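PDB 3UGV: enolase, which probably acts as a magnesium-dependent lyase of the enolase superfamily, in the mandelate racemase / muconate lactonizing enzyme family, on a substrate not identified here. Local coordinates for residues K159-K169 against F190-R199; P171-K182 against E207-V216. All blocks are in the same frame, centred on the assembly; numbering follows the deposited sequence.

In the fold
Interactions 1 and 2 are two layers of one corner of the barrel domain. Strand 157-162, helix 171-183, strand 192-196 and helix 202-216 alternate along the chain; the strands and the loops after them meet in interaction 1, and the helices outside them in interaction 2, with centres about 10 Å apart. The layers touch directly: Glu177 OE2 lies 2.8 Å from Leu166 N, and Leu181 O lies 2.8 Å from Asn162 ND2, both probable hydrogen bonds. Interaction 1 reaches the metal centre, for the side chain of Lys194 is about 4 Å from a bound magnesium ion, whose protein ligands are Asp225, Glu251 and Glu277; interaction 2 belongs to the outer layer.

Interaction 1. Residues K159-K169 against F190-R199; sequences KAYNSNGLWLK and FKGLKLRMGR
The guanidinium of Arg196 lies flat over the indole of Trp167, the planes only 12° apart and CZ 3.9 Å from the centroid of the six-membered ring, a cation-pi stack. The Arg196 chain turns at the CB-CG bond (chi2 81°), which also lays CD over the same face of the indole in a CH-pi contact. At the guanidinium edge, NH1 donates to two carbonyls that lie in its plane: Gly165 O at 2.6 Å, approached on a lone pair, and Ser163 O, approached from above the carbonyl plane. Stack and bonds together fix the group's rotation and tie down the turn after strand 157-162. Lys194 CD lies against the opposite guanidinium face.

Lys194 crosses the Tyr161 ring obliquely, and its NZ donates to Tyr161 OH at 3.1 Å; the same amine forms salt bridges with Glu251 and Glu347. At the other end, Asn162 CB sits over one face of the Phe190 ring, 3.7 Å from its centroid, while the Asn162 amide is steeply inclined to the ring plane. Asn162 OD1 accepts from Asn164 N in an Asx turn. Arg199 grips Lys169 O side-on through NE and NH2, the latter at 2.9 Å, while its NH1 forms a salt bridge with Asp205, and Leu168 CD2 packs over its guanidinium face.

The backbones are bridged at Asn162 and Leu193: Asn162 N donates to Gly192 O, and Lys194 N to Asn162 O at 3.0 Å. Beyond the bridge a water joins Asn162 O, Gly165 N and Lys194 O, and Arg196 N donates to Leu166 O. The two strands run in the same general direction, their axes 37° apart. Strand 346-348 pairs with the far side of strand 157-162, strand 221-225 lies beside strand 192-196, and helix 202-216 meets Leu195 and Arg199.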
# COMPACT_ATOMS: atom_id res chain seq x y z
N LYS F 159 27.67 16.34 -21.96
CA LYS F 159 27.02 17.62 -21.73
C LYS F 159 27.20 18.00 -20.27
O LYS F 159 27.01 17.16 -19.39
CB LYS F 159 25.52 17.55 -22.08
CG LYS F 159 24.84 18.91 -22.25
CD LYS F 159 23.36 18.75 -22.59
CE LYS F 159 22.68 17.89 -21.54
NZ LYS F 159 21.25 17.60 -21.84
N ALA F 160 27.60 19.23 -20.00
CA ALA F 160 27.82 19.64 -18.62
C ALA F 160 27.11 20.95 -18.32
O ALA F 160 26.64 21.64 -19.22
CB ALA F 160 29.31 19.75 -18.31
N TYR F 161 27.03 21.28 -17.04
CA TYR F 161 26.52 22.57 -16.62
C TYR F 161 27.53 23.15 -15.66
O TYR F 161 28.27 22.41 -15.00
CB TYR F 161 25.13 22.44 -15.98
CG TYR F 161 25.09 21.70 -14.64
CD1 TYR F 161 25.17 22.40 -13.44
CD2 TYR F 161 24.95 20.32 -14.58
CE1 TYR F 161 25.12 21.73 -12.23
CE2 TYR F 161 24.89 19.65 -13.38
CZ TYR F 161 24.98 20.37 -12.21
OH TYR F 161 24.93 19.74 -11.01
N ASN F 162 27.55 24.46 -15.56
CA ASN F 162 28.61 25.14 -14.83
C ASN F 162 28.20 25.44 -13.39
O ASN F 162 27.36 26.30 -13.14
CB ASN F 162 28.98 26.44 -15.58
CG ASN F 162 30.25 27.08 -15.06
OD1 ASN F 162 30.66 26.87 -13.91
ND2 ASN F 162 30.88 27.90 -15.89
N SER F 163 28.81 24.74 -12.43
CA SER F 163 28.54 25.06 -11.03
C SER F 163 29.62 25.89 -10.33
O SER F 163 29.67 25.92 -9.10
CB SER F 163 28.16 23.81 -10.21
OG SER F 163 29.24 22.91 -10.08
N ASN F 164 30.45 26.59 -11.10
CA ASN F 164 31.52 27.38 -10.49
C ASN F 164 31.07 28.45 -9.48
O ASN F 164 31.82 28.79 -8.57
CB ASN F 164 32.37 28.06 -11.55
CG ASN F 164 33.61 27.27 -11.92
OD1 ASN F 164 34.03 26.35 -11.20
ND2 ASN F 164 34.22 27.64 -13.04
N GLY F 165 29.86 28.99 -9.65
CA GLY F 165 29.44 30.11 -8.82
C GLY F 165 27.94 30.37 -8.71
O GLY F 165 27.17 29.47 -8.42
N LEU F 166 27.54 31.62 -8.93
CA LEU F 166 26.16 32.04 -8.69
C LEU F 166 25.76 31.74 -7.24
O LEU F 166 24.68 31.17 -6.98
CB LEU F 166 25.20 31.39 -9.68
CG LEU F 166 25.61 31.54 -11.16
CD1 LEU F 166 24.53 31.02 -12.09
CD2 LEU F 166 25.92 33.00 -11.47
N TRP F 167 26.63 32.13 -6.32
CA TRP F 167 26.38 31.99 -4.88
C TRP F 167 25.44 33.10 -4.43
O TRP F 167 24.88 33.80 -5.27
CB TRP F 167 27.68 31.97 -4.09
CG TRP F 167 28.44 30.70 -4.29
CD1 TRP F 167 29.57 30.51 -5.04
CD2 TRP F 167 28.08 29.42 -3.77
NE1 TRP F 167 29.94 29.19 -5.00
CE2 TRP F 167 29.04 28.50 -4.23
CE3 TRP F 167 27.04 28.96 -2.96
CZ2 TRP F 167 29.00 27.15 -3.90
CZ3 TRP F 167 27.00 27.62 -2.63
CH2 TRP F 167 27.97 26.73 -3.10
N LEU F 168 25.26 33.26 -3.12
CA LEU F 168 24.18 34.12 -2.61
C LEU F 168 24.50 35.62 -2.56
O LEU F 168 24.27 36.27 -1.55
CB LEU F 168 23.66 33.62 -1.24
CG LEU F 168 23.11 32.18 -1.27
CD1 LEU F 168 22.28 31.83 -0.02
CD2 LEU F 168 22.28 31.94 -2.53
N LYS F 169 25.03 36.14 -3.66
CA LYS F 169 25.29 37.57 -3.81
C LYS F 169 24.06 38.29 -4.35
O LYS F 169 22.98 37.70 -4.45
CB LYS F 169 26.50 37.78 -4.73
CG LYS F 169 27.77 37.09 -4.21
CD LYS F 169 28.96 37.36 -5.11
CE LYS F 169 28.73 36.80 -6.50
NZ LYS F 169 29.86 37.14 -7.43
N PHE F 190 28.09 27.03 -22.04
CA PHE F 190 27.34 26.04 -21.27
C PHE F 190 25.85 26.17 -21.52
O PHE F 190 25.34 27.28 -21.69
CB PHE F 190 27.59 26.20 -19.77
CG PHE F 190 28.88 25.59 -19.31
CD1 PHE F 190 29.04 24.22 -19.28
CD2 PHE F 190 29.93 26.40 -18.88
CE1 PHE F 190 30.23 23.65 -18.84
CE2 PHE F 190 31.11 25.83 -18.43
CZ PHE F 190 31.26 24.45 -18.42
N LYS F 191 25.15 25.04 -21.55
CA LYS F 191 23.70 25.06 -21.77
C LYS F 191 22.94 25.05 -20.45
O LYS F 191 21.70 25.07 -20.43
CB LYS F 191 23.28 23.87 -22.63
CG LYS F 191 23.97 23.78 -23.99
CD LYS F 191 23.67 22.39 -24.61
CE LYS F 191 23.98 22.29 -26.11
NZ LYS F 191 25.42 22.38 -26.46
N GLY F 192 23.68 25.02 -19.34
CA GLY F 192 23.05 25.06 -18.03
C GLY F 192 24.00 25.63 -16.99
O GLY F 192 25.22 25.51 -17.12
N LEU F 193 23.44 26.26 -15.97
CA LEU F 193 24.21 26.90 -14.91
C LEU F 193 23.58 26.43 -13.61
O LEU F 193 22.37 26.32 -13.53
CB LEU F 193 24.06 28.43 -15.01
CG LEU F 193 24.57 29.10 -16.28
CD1 LEU F 193 24.23 30.57 -16.28
CD2 LEU F 193 26.08 28.92 -16.40
N LYS F 194 24.38 26.16 -12.58
CA LYS F 194 23.80 25.98 -11.26
C LYS F 194 23.62 27.31 -10.54
O LYS F 194 24.56 28.08 -10.39
CB LYS F 194 24.63 25.04 -10.38
CG LYS F 194 24.05 24.91 -8.97
CD LYS F 194 24.48 23.65 -8.29
CE LYS F 194 23.70 22.47 -8.81
NZ LYS F 194 24.35 21.21 -8.36
N LEU F 195 22.40 27.56 -10.08
CA LEU F 195 22.08 28.79 -9.38
C LEU F 195 21.75 28.47 -7.91
O LEU F 195 20.87 27.66 -7.62
CB LEU F 195 20.88 29.46 -10.07
CG LEU F 195 20.33 30.72 -9.43
CD1 LEU F 195 21.38 31.80 -9.50
CD2 LEU F 195 19.05 31.17 -10.11
N ARG F 196 22.48 29.08 -6.97
CA ARG F 196 22.20 28.82 -5.56
C ARG F 196 21.09 29.73 -5.04
O ARG F 196 21.02 30.91 -5.39
CB ARG F 196 23.46 28.95 -4.70
CG ARG F 196 24.36 27.72 -4.70
CD ARG F 196 25.28 27.62 -5.92
NE ARG F 196 26.04 26.36 -5.91
CZ ARG F 196 27.11 26.11 -6.66
NH1 ARG F 196 27.56 27.04 -7.49
NH2 ARG F 196 27.74 24.94 -6.58
N MET F 197 20.22 29.16 -4.22
CA MET F 197 19.13 29.92 -3.61
C MET F 197 19.12 29.71 -2.09
O MET F 197 19.78 28.82 -1.56
CB MET F 197 17.78 29.52 -4.20
CG MET F 197 17.55 30.00 -5.65
SD MET F 197 15.78 30.01 -6.08
CE MET F 197 15.81 30.68 -7.74
N GLY F 198 18.36 30.55 -1.40
CA GLY F 198 18.28 30.47 0.04
C GLY F 198 18.57 31.80 0.74
O GLY F 198 19.02 31.81 1.88
N ARG F 199 18.32 32.91 0.05
CA ARG F 199 18.46 34.21 0.69
C ARG F 199 17.44 34.36 1.82
O ARG F 199 16.49 33.59 1.90
CB ARG F 199 18.30 35.32 -0.35
CG ARG F 199 19.52 35.45 -1.23
CD ARG F 199 19.21 36.15 -2.53
NE ARG F 199 20.35 36.13 -3.44
CZ ARG F 199 20.62 35.16 -4.31
NH1 ARG F 199 19.82 34.10 -4.39
NH2 ARG F 199 21.68 35.23 -5.09
O HOH W 1 26.12 22.49 -21.80
O HOH W 2 27.37 28.06 -11.12
O HOH W 3 22.50 33.03 -6.43

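Interaction 2. Residues P171-K182 against E207-V216; sequences PAEVAAEAVELK and ETAEAVWDAV
Two neighbouring helices of the barrel's outer layer, 171-182 and 207-216, pack here through small side chains. Their axes come within 8.1 Å and run in the same general direction at 37° to each other, a close approach permitted by alanines on both faces. Ala175 is at the middle: its CB lies 3.4 Å from Ala211 O, with the methyls of Ala211 and Ala215 close by. Val174 projects toward the second helix and crosses Thr208 at about a right angle, its CG1 pressed to 3.5 Å from Thr208 CG2, tighter than usual for two carbons. The same CG1 reaches Val212 CG2 at 3.7 Å. With chi1 of Thr208 at -61°, the methyl CG2 lies trans to the residue's own N and faces Val174, while OG1 bonds back to Val204 O within its own helix.

One turn on, Ala178 CB meets Val212 CG1 at 3.9 Å and Val216 CG1 at 4.1 Å. Val179 CG2 packs against Ala215 CB at the margin. Lys182 and Val216 lie alongside one another, pointing opposite ways, with Lys182 CD 4.0 Å from Val216 CB; the lysine amine bonds to Phe190 O. At the other end, the Pro171 ring lies beside the Glu207 carboxylate, CG 3.3 Å from OE2.

No hydrogen bond links the helices, so the interface rests on van der Waals contact. Val174, Ala178 and Thr208 also touch Leu193 or Leu195 of strand 192-196, the strand between the helices in the chain. Adjacent outer helices, running in the same general direction and joined through an inner strand, are characteristic of the beta/alpha barrel, built of strand-then-helix units, in the C-terminal domain of enolase-superfamily proteins.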
# COMPACT_ATOMS: atom_id res chain seq x y z
N PRO F 171 21.39 40.17 -6.94
CA PRO F 171 20.91 39.85 -8.29
C PRO F 171 21.85 40.34 -9.39
O PRO F 171 22.25 39.54 -10.24
CB PRO F 171 19.57 40.58 -8.36
CG PRO F 171 19.08 40.59 -6.93
CD PRO F 171 20.31 40.68 -6.07
N ALA F 172 22.18 41.63 -9.39
CA ALA F 172 22.97 42.20 -10.48
C ALA F 172 24.36 41.56 -10.55
O ALA F 172 24.88 41.33 -11.63
CB ALA F 172 23.08 43.72 -10.35
N GLU F 173 24.94 41.27 -9.39
CA GLU F 173 26.24 40.62 -9.35
C GLU F 173 26.15 39.19 -9.86
O GLU F 173 27.08 38.69 -10.49
CB GLU F 173 26.76 40.57 -7.92
CG GLU F 173 27.45 41.81 -7.42
CD GLU F 173 28.08 41.57 -6.07
OE1 GLU F 173 27.33 41.45 -5.08
OE2 GLU F 173 29.33 41.48 -6.01
N VAL F 174 25.04 38.52 -9.57
CA VAL F 174 24.90 37.12 -9.96
C VAL F 174 24.65 37.04 -11.47
O VAL F 174 25.17 36.15 -12.15
CB VAL F 174 23.81 36.40 -9.14
CG1 VAL F 174 23.46 35.06 -9.76
CG2 VAL F 174 24.29 36.22 -7.70
N ALA F 175 23.89 37.99 -11.99
CA ALA F 175 23.62 38.01 -13.43
C ALA F 175 24.89 38.27 -14.23
O ALA F 175 25.11 37.67 -15.27
CB ALA F 175 22.54 39.03 -13.76
N ALA F 176 25.75 39.16 -13.73
CA ALA F 176 26.99 39.47 -14.45
C ALA F 176 27.90 38.24 -14.46
O ALA F 176 28.51 37.93 -15.46
CB ALA F 176 27.70 40.65 -13.82
N GLU F 177 27.94 37.54 -13.33
CA GLU F 177 28.76 36.35 -13.22
C GLU F 177 28.21 35.22 -14.09
O GLU F 177 28.98 34.42 -14.62
CB GLU F 177 28.82 35.92 -11.76
CG GLU F 177 29.63 34.66 -11.56
CD GLU F 177 30.04 34.47 -10.11
OE1 GLU F 177 31.01 35.13 -9.67
OE2 GLU F 177 29.38 33.67 -9.40
N ALA F 178 26.89 35.17 -14.24
CA ALA F 178 26.28 34.17 -15.12
C ALA F 178 26.79 34.29 -16.57
O ALA F 178 27.08 33.28 -17.22
CB ALA F 178 24.77 34.28 -15.07
N VAL F 179 26.92 35.52 -17.06
CA VAL F 179 27.47 35.75 -18.41
C VAL F 179 28.87 35.14 -18.52
O VAL F 179 29.17 34.45 -19.50
CB VAL F 179 27.48 37.27 -18.82
CG1 VAL F 179 28.08 37.47 -20.22
CG2 VAL F 179 26.08 37.87 -18.75
N GLU F 180 29.72 35.38 -17.52
CA GLU F 180 31.07 34.79 -17.45
C GLU F 180 31.00 33.26 -17.44
O GLU F 180 31.60 32.61 -18.30
CB GLU F 180 31.81 35.23 -16.18
CG GLU F 180 32.41 36.63 -16.14
CD GLU F 180 33.09 36.91 -14.78
OE1 GLU F 180 34.25 36.48 -14.57
OE2 GLU F 180 32.45 37.55 -13.91
N LEU F 181 30.29 32.69 -16.47
CA LEU F 181 30.21 31.23 -16.35
C LEU F 181 29.72 30.57 -17.63
O LEU F 181 30.26 29.55 -18.05
CB LEU F 181 29.32 30.81 -15.20
CG LEU F 181 29.59 31.39 -13.82
CD1 LEU F 181 28.72 30.66 -12.81
CD2 LEU F 181 31.06 31.27 -13.48
N LYS F 182 28.70 31.14 -18.27
CA LYS F 182 28.23 30.56 -19.54
C LYS F 182 29.37 30.47 -20.53
O LYS F 182 29.58 29.42 -21.14
CB LYS F 182 27.09 31.38 -20.15
CG LYS F 182 26.42 30.70 -21.34
CD LYS F 182 25.18 31.48 -21.76
CE LYS F 182 24.60 31.01 -23.10
NZ LYS F 182 24.28 29.55 -23.13
N GLU F 207 14.14 37.12 -7.87
CA GLU F 207 14.70 38.28 -8.54
C GLU F 207 16.02 37.90 -9.21
O GLU F 207 16.28 38.27 -10.36
CB GLU F 207 14.94 39.36 -7.50
CG GLU F 207 15.14 40.75 -8.03
CD GLU F 207 15.44 41.73 -6.90
OE1 GLU F 207 14.73 41.69 -5.87
OE2 GLU F 207 16.41 42.51 -7.04
N THR F 208 16.84 37.13 -8.49
CA THR F 208 18.10 36.64 -9.03
C THR F 208 17.92 35.74 -10.27
O THR F 208 18.60 35.92 -11.27
CB THR F 208 18.90 35.92 -7.96
OG1 THR F 208 19.19 36.83 -6.90
CG2 THR F 208 20.21 35.41 -8.54
N ALA F 209 17.01 34.77 -10.18
CA ALA F 209 16.68 33.92 -11.32
C ALA F 209 16.30 34.76 -12.54
O ALA F 209 16.82 34.54 -13.65
CB ALA F 209 15.54 32.95 -10.95
N GLU F 210 15.41 35.73 -12.35
CA GLU F 210 14.93 36.58 -13.45
C GLU F 210 16.08 37.38 -14.03
O GLU F 210 16.19 37.51 -15.23
CB GLU F 210 13.80 37.51 -12.99
CG GLU F 210 12.54 36.80 -12.44
CD GLU F 210 11.74 36.04 -13.51
OE1 GLU F 210 12.23 35.91 -14.66
OE2 GLU F 210 10.62 35.58 -13.20
N ALA F 211 16.96 37.90 -13.17
CA ALA F 211 18.11 38.68 -13.62
C ALA F 211 19.10 37.82 -14.43
O ALA F 211 19.65 38.27 -15.44
CB ALA F 211 18.81 39.33 -12.44
N VAL F 212 19.33 36.59 -13.98
CA VAL F 212 20.21 35.68 -14.70
C VAL F 212 19.67 35.39 -16.10
O VAL F 212 20.40 35.45 -17.08
CB VAL F 212 20.40 34.35 -13.92
CG1 VAL F 212 20.99 33.30 -14.83
CG2 VAL F 212 21.28 34.56 -12.69
N TRP F 213 18.39 35.07 -16.18
CA TRP F 213 17.77 34.77 -17.46
C TRP F 213 17.70 36.00 -18.37
O TRP F 213 17.81 35.87 -19.58
CB TRP F 213 16.37 34.20 -17.23
CG TRP F 213 16.34 32.69 -17.14
CD1 TRP F 213 17.17 31.82 -17.78
CD2 TRP F 213 15.44 31.89 -16.35
NE1 TRP F 213 16.84 30.52 -17.45
CE2 TRP F 213 15.78 30.54 -16.59
CE3 TRP F 213 14.38 32.18 -15.49
CZ2 TRP F 213 15.09 29.48 -15.98
CZ3 TRP F 213 13.69 31.13 -14.90
CH2 TRP F 213 14.06 29.80 -15.14
N ASP F 214 17.51 37.19 -17.81
CA ASP F 214 17.54 38.41 -18.61
C ASP F 214 18.92 38.56 -19.23
O ASP F 214 19.08 39.10 -20.34
CB ASP F 214 17.18 39.66 -17.78
CG ASP F 214 15.69 39.72 -17.39
OD1 ASP F 214 14.86 39.00 -18.01
OD2 ASP F 214 15.35 40.50 -16.46
N ALA F 215 19.93 38.06 -18.53
CA ALA F 215 21.32 38.16 -18.97
C ALA F 215 21.79 37.07 -19.94
O ALA F 215 22.61 37.34 -20.81
CB ALA F 215 22.24 38.20 -17.76
N VAL F 216 21.30 35.84 -19.79
CA VAL F 216 21.81 34.73 -20.61
C VAL F 216 20.76 33.96 -21.41
O VAL F 216 21.11 33.04 -22.15
CB VAL F 216 22.58 33.70 -19.78
CG1 VAL F 216 23.70 34.36 -19.03
CG2 VAL F 216 21.63 32.97 -18.82